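Local coordinates for arabinose metabolism transcriptional repressor (Bacillus Subtilis, PDB 4H0E), which probably represses transcription of arabinose-utilisation genes by binding operator DNA through a GntR-family winged helix-turn-helix domain, at residues E31-I36 with Q74-S79. Sequence-based numbering, arbitrary orientation.
Sequences EISSWI and QGLLYS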
# COMPACT_ATOMS: atom_id res chain seq x y z
N GLU B 31 8.17 -3.28 -12.97
CA GLU B 31 9.61 -3.32 -13.21
C GLU B 31 10.36 -4.09 -12.11
O GLU B 31 11.19 -4.98 -12.40
CB GLU B 31 10.16 -1.90 -13.37
CG GLU B 31 11.56 -1.82 -13.92
CD GLU B 31 11.64 -2.28 -15.37
OE1 GLU B 31 11.38 -3.48 -15.61
OE2 GLU B 31 11.94 -1.45 -16.25
N ILE B 32 10.08 -3.79 -10.85
CA ILE B 32 10.78 -4.48 -9.77
C ILE B 32 10.45 -5.98 -9.77
O ILE B 32 11.35 -6.85 -9.62
CB ILE B 32 10.47 -3.85 -8.38
CG1 ILE B 32 10.93 -2.39 -8.33
CG2 ILE B 32 11.16 -4.63 -7.28
CD1 ILE B 32 10.49 -1.63 -7.04
N SER B 33 9.17 -6.29 -9.96
CA SER B 33 8.74 -7.68 -9.99
C SER B 33 9.53 -8.35 -11.10
O SER B 33 9.90 -9.50 -10.99
CB SER B 33 7.24 -7.79 -10.29
OG SER B 33 6.46 -7.22 -9.26
N SER B 34 9.78 -7.60 -12.16
CA SER B 34 10.45 -8.14 -13.33
C SER B 34 11.89 -8.48 -12.99
O SER B 34 12.39 -9.53 -13.41
CB SER B 34 10.39 -7.16 -14.50
OG SER B 34 11.00 -7.70 -15.66
N TRP B 35 12.56 -7.62 -12.22
CA TRP B 35 13.91 -7.91 -11.77
C TRP B 35 13.94 -9.21 -10.99
O TRP B 35 14.80 -10.06 -11.21
CB TRP B 35 14.48 -6.80 -10.89
CG TRP B 35 14.50 -5.47 -11.53
CD1 TRP B 35 14.41 -5.20 -12.87
CD2 TRP B 35 14.59 -4.21 -10.86
NE1 TRP B 35 14.45 -3.84 -13.07
CE2 TRP B 35 14.57 -3.21 -11.86
CE3 TRP B 35 14.70 -3.83 -9.51
CZ2 TRP B 35 14.64 -1.85 -11.55
CZ3 TRP B 35 14.78 -2.48 -9.21
CH2 TRP B 35 14.75 -1.51 -10.22
N ILE B 36 13.00 -9.36 -10.06
CA ILE B 36 12.91 -10.59 -9.28
C ILE B 36 12.67 -11.82 -10.17
O ILE B 36 13.34 -12.84 -10.03
CB ILE B 36 11.77 -10.52 -8.22
CG1 ILE B 36 12.25 -9.81 -6.95
CG2 ILE B 36 11.31 -11.91 -7.84
CD1 ILE B 36 12.93 -8.51 -7.20
N GLN B 74 2.64 -8.72 -0.84
CA GLN B 74 2.49 -9.85 -1.76
C GLN B 74 3.39 -11.02 -1.40
O GLN B 74 3.13 -12.15 -1.82
CB GLN B 74 2.78 -9.44 -3.20
CG GLN B 74 1.60 -8.85 -3.92
CD GLN B 74 1.97 -8.30 -5.29
OE1 GLN B 74 2.76 -8.89 -6.02
NE2 GLN B 74 1.40 -7.15 -5.63
N GLY B 75 4.45 -10.75 -0.65
CA GLY B 75 5.41 -11.78 -0.29
C GLY B 75 6.66 -11.77 -1.14
O GLY B 75 7.57 -12.58 -0.93
N LEU B 76 6.73 -10.86 -2.11
CA LEU B 76 7.90 -10.76 -2.99
C LEU B 76 9.12 -10.16 -2.31
O LEU B 76 10.25 -10.51 -2.64
CB LEU B 76 7.59 -9.95 -4.24
CG LEU B 76 7.09 -10.71 -5.46
CD1 LEU B 76 7.31 -9.86 -6.71
CD2 LEU B 76 7.80 -12.05 -5.59
N LEU B 77 8.90 -9.22 -1.40
CA LEU B 77 10.01 -8.51 -0.76
C LEU B 77 9.85 -8.48 0.75
O LEU B 77 8.78 -8.80 1.28
CB LEU B 77 10.08 -7.06 -1.26
CG LEU B 77 10.26 -6.77 -2.76
CD1 LEU B 77 10.13 -5.28 -3.04
CD2 LEU B 77 11.59 -7.31 -3.28
N TYR B 78 10.92 -8.11 1.46
CA TYR B 78 10.80 -7.78 2.87
C TYR B 78 11.75 -6.64 3.23
O TYR B 78 12.79 -6.48 2.59
CB TYR B 78 11.02 -8.99 3.79
CG TYR B 78 12.44 -9.52 3.80
CD1 TYR B 78 13.36 -9.08 4.75
CD2 TYR B 78 12.85 -10.48 2.89
CE1 TYR B 78 14.65 -9.57 4.77
CE2 TYR B 78 14.14 -10.97 2.90
CZ TYR B 78 15.04 -10.51 3.84
OH TYR B 78 16.32 -11.01 3.85
N SER B 79 11.40 -5.86 4.23
CA SER B 79 12.15 -4.65 4.55
C SER B 79 12.68 -4.71 5.97
O SER B 79 12.06 -5.30 6.86
CB SER B 79 11.26 -3.42 4.38
OG SER B 79 10.97 -3.19 3.00
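I36 and L76 run alongside each other in opposite directions, and the gamma branch of I36 meets one end of the leucine fork: I36 CG2 lies 4.2 Å from L76 CD2. The first torsion of I36 (chi1 -84°) sets CG2 opposite the backbone N and swings CG1 away from the carbonyl carbon, so the branched side chain reaches two leucines at once. The end of the longer branch, I36 CD1, comes to 4.3 Å from L77 CD2. The other methyl of that leucine, L77 CD1, is met by I32 CG2 at 4.4 Å, one helical turn before I36. Beta-branched isoleucines suit these two positions because each offers a methyl close to the helix backbone, while each leucine's unbranched CB carries its fork out from the loop (L76) or the strand (L77).

L76 spreads its fork over the helix surface, and L76 CD1 rests 3.8 Å from S33 OG. That hydroxyl stands beside its own backbone N (chi1 -65°) and is hydrogen-bonded to the carbonyl O of K29, so it meets the methyl with its polar need already answered. A small serine fits where the leucine lies close to the helix.

G75 ends helix 61-74 in a Schellman motif; its positive phi (100°) suits glycine, and beyond it L76 and L77 both point toward helix 24-37. L71 of helix 61-74 touches I32, S33, L76 and L77, while V87 of strand 84-87 packs on I36. The contact thus joins the first helix of the winged helix-turn-helix domain to the base of its two-stranded wing; further along that strand, S79 packs on a DNA phosphate.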